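Local coordinates for glycine betaine/carnitine/choline ABC transporter (Staphylococcus aureus subsp. aureus Mu50, PDB 3O66), which probably serves as the substrate-binding component of an ABC importer that captures compatible solutes such as glycine betaine, carnitine or choline for uptake, at residues A63-V68 with A224-E229. Residues are numbered along the deposited sequence; the frame is centred on the assembly and turned at random.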
ATOM      1  N   ALA A  63      -8.025  19.393  -2.728  1.00 26.76           N
ATOM      2  CA  ALA A  63      -7.463  18.569  -3.788  1.00 26.12           C
ATOM      3  C   ALA A  63      -8.571  17.755  -4.384  1.00 25.71           C
ATOM      4  O   ALA A  63      -9.669  17.654  -3.798  1.00 26.72           O
ATOM      5  CB  ALA A  63      -6.354  17.630  -3.248  1.00 25.59           C
ATOM      6  N   ASN A  64      -8.302  17.152  -5.545  1.00 24.65           N
ATOM      7  CA  ASN A  64      -9.340  16.350  -6.176  1.00 24.24           C
ATOM      8  C   ASN A  64      -8.935  14.958  -6.598  1.00 24.20           C
ATOM      9  O   ASN A  64      -9.773  14.236  -7.156  1.00 23.54           O
ATOM     10  CB  ASN A  64     -10.013  17.111  -7.331  1.00 24.69           C
ATOM     11  CG  ASN A  64      -9.010  17.815  -8.239  1.00 25.91           C
ATOM     12  OD1 ASN A  64      -7.803  17.531  -8.208  1.00 26.31           O
ATOM     13  ND2 ASN A  64      -9.503  18.761  -9.034  1.00 28.08           N
ATOM     14  N   ILE A  65      -7.669  14.583  -6.345  1.00 24.09           N
ATOM     15  CA  ILE A  65      -7.168  13.213  -6.564  1.00 23.56           C
ATOM     16  C   ILE A  65      -6.324  12.842  -5.332  1.00 23.74           C
ATOM     17  O   ILE A  65      -5.647  13.693  -4.805  1.00 23.81           O
ATOM     18  CB  ILE A  65      -6.273  13.096  -7.828  1.00 23.76           C
ATOM     19  CG1 ILE A  65      -7.090  13.341  -9.110  1.00 23.45           C
ATOM     20  CG2 ILE A  65      -5.536  11.742  -7.878  1.00 22.80           C
ATOM     21  CD1 ILE A  65      -6.219  13.395 -10.395  1.00 23.08           C
ATOM     22  N   SER A  66      -6.463  11.611  -4.831  1.00 22.76           N
ATOM     23  CA  SER A  66      -5.477  11.019  -3.924  1.00 22.80           C
ATOM     24  C   SER A  66      -4.650  10.015  -4.729  1.00 22.29           C
ATOM     25  O   SER A  66      -5.219   9.116  -5.359  1.00 21.93           O
ATOM     26  CB  SER A  66      -6.166  10.305  -2.761  1.00 22.93           C
ATOM     27  OG  SER A  66      -6.792  11.237  -1.875  1.00 25.04           O
ATOM     28  N   GLY A  67      -3.319  10.139  -4.695  1.00 21.58           N
ATOM     29  CA  GLY A  67      -2.468   9.247  -5.496  1.00 23.15           C
ATOM     30  C   GLY A  67      -2.676   7.796  -5.079  1.00 22.91           C
ATOM     31  O   GLY A  67      -2.848   6.902  -5.928  1.00 23.19           O
ATOM     32  N   VAL A  68      -2.695   7.558  -3.769  1.00 21.92           N
ATOM     33  CA  VAL A  68      -2.849   6.197  -3.250  1.00 21.41           C
ATOM     34  C   VAL A  68      -3.656   6.217  -1.956  1.00 20.60           C
ATOM     35  O   VAL A  68      -3.425   7.046  -1.065  1.00 20.31           O
ATOM     36  CB  VAL A  68      -1.469   5.438  -3.094  1.00 21.70           C
ATOM     37  CG1 VAL A  68      -0.627   6.070  -2.039  1.00 22.16           C
ATOM     38  CG2 VAL A  68      -1.688   3.951  -2.806  1.00 23.29           C
ATOM     39  N   ALA A 224      -5.984   4.630  -6.718  1.00 20.01           N
ATOM     40  CA  ALA A 224      -6.236   6.056  -6.822  1.00 20.50           C
ATOM     41  C   ALA A 224      -7.674   6.354  -6.365  1.00 20.86           C
ATOM     42  O   ALA A 224      -8.513   5.487  -6.459  1.00 20.86           O
ATOM     43  CB  ALA A 224      -6.093   6.471  -8.263  1.00 19.93           C
ATOM     44  N   VAL A 225      -7.917   7.574  -5.870  1.00 21.04           N
ATOM     45  CA  VAL A 225      -9.270   8.152  -5.687  1.00 22.20           C
ATOM     46  C   VAL A 225      -9.319   9.491  -6.422  1.00 22.70           C
ATOM     47  O   VAL A 225      -8.351  10.245  -6.414  1.00 22.67           O
ATOM     48  CB  VAL A 225      -9.598   8.326  -4.188  1.00 21.88           C
ATOM     49  CG1 VAL A 225     -10.995   9.067  -3.961  1.00 22.77           C
ATOM     50  CG2 VAL A 225      -9.564   6.958  -3.485  1.00 20.44           C
ATOM     51  N   ALA A 226     -10.444   9.776  -7.070  1.00 23.58           N
ATOM     52  CA  ALA A 226     -10.669  11.069  -7.696  1.00 23.96           C
ATOM     53  C   ALA A 226     -12.105  11.482  -7.343  1.00 24.70           C
ATOM     54  O   ALA A 226     -12.999  10.624  -7.215  1.00 25.39           O
ATOM     55  CB  ALA A 226     -10.475  10.991  -9.202  1.00 23.27           C
ATOM     56  N   THR A 227     -12.339  12.781  -7.170  1.00 23.91           N
ATOM     57  CA  THR A 227     -13.739  13.249  -7.014  1.00 24.25           C
ATOM     58  C   THR A 227     -14.467  13.118  -8.334  1.00 25.07           C
ATOM     59  O   THR A 227     -13.869  13.263  -9.432  1.00 24.38           O
ATOM     60  CB  THR A 227     -13.818  14.701  -6.548  1.00 25.05           C
ATOM     61  OG1 THR A 227     -13.267  15.550  -7.566  1.00 23.85           O
ATOM     62  CG2 THR A 227     -13.067  14.870  -5.228  1.00 23.36           C
ATOM     63  N   ASN A 228     -15.751  12.814  -8.261  1.00 25.63           N
ATOM     64  CA  ASN A 228     -16.541  12.724  -9.483  1.00 26.99           C
ATOM     65  C   ASN A 228     -16.808  14.101 -10.117  1.00 27.87           C
ATOM     66  O   ASN A 228     -17.012  14.203 -11.342  1.00 27.95           O
ATOM     67  CB  ASN A 228     -17.813  11.874  -9.255  1.00 27.96           C
ATOM     68  CG  ASN A 228     -17.460  10.411  -9.016  1.00 27.34           C
ATOM     69  OD1 ASN A 228     -16.403   9.952  -9.456  1.00 28.46           O
ATOM     70  ND2 ASN A 228     -18.313   9.683  -8.306  1.00 27.28           N
ATOM     71  N   GLU A 229     -16.735  15.156  -9.304  1.00 28.16           N
ATOM     72  CA  GLU A 229     -16.780  16.528  -9.837  1.00 29.84           C
ATOM     73  C   GLU A 229     -15.650  16.705 -10.871  1.00 28.43           C
ATOM     74  O   GLU A 229     -15.892  17.206 -11.964  1.00 28.83           O
ATOM     75  CB  GLU A 229     -16.681  17.584  -8.725  1.00 30.62           C
ATOM     76  CG  GLU A 229     -16.687  19.037  -9.252  1.00 36.61           C
ATOM     77  CD  GLU A 229     -16.500  20.103  -8.155  1.00 43.36           C
ATOM     78  OE1 GLU A 229     -16.001  19.772  -7.057  1.00 44.09           O
ATOM     79  OE2 GLU A 229     -16.839  21.291  -8.406  1.00 48.57           O
TER
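The carbonyl oxygen of Val225 is approached from the neighbouring strand by two groups: Ser66 N hydrogen-bonds to it at 2.8 Å, and Ile65 CA makes a weaker, bent C-H contact, 3.2 Å from Val225 O. From the same two residues, Val225 N returns a bond to Ser66 O at 3.1 Å, nearly straight (168°) and lying in the carbonyl plane, which closes the ring of an antiparallel hydrogen-bonded pair. The ladder is lengthened by Thr227 N, which reaches Asn64 O at 2.9 Å, while Ala226 CA supplies that oxygen with a second, C-H contact. Between these rungs Ile65 and Ala226 form the non-hydrogen-bonded pair, and on their shared face Ile65 CG1 lies 4.1 Å from Ala226 CB; Leu28 and Ile32 of helix 19-35 cover the isoleucine. The other face carries Ser66 and Val225, both packed against Leu58 of helix 51-60, with the serine hydroxyl hydrogen-bonded to Thr14 and Arg69. At the end of the ladder, Thr227 OG1 sits between its own backbone N and carbonyl carbon (chi1 65°), 3.6 Å from Asn64 CB, and caps Leu230 N of the helix that starts at residue 228. The Asn64 amide instead turns to the backbone of Asp10 and Lys12. Such a reversed strand, contributed by a distant part of the chain to an otherwise parallel sheet, is characteristic of periplasmic-binding-protein lobes with the 2-1-3-5-4 strand order. Three main-chain hydrogen bonds join the two strands without side-chain help, while Ile65 faces helix 19-35 and Ser66 and Val225 face helix 51-60.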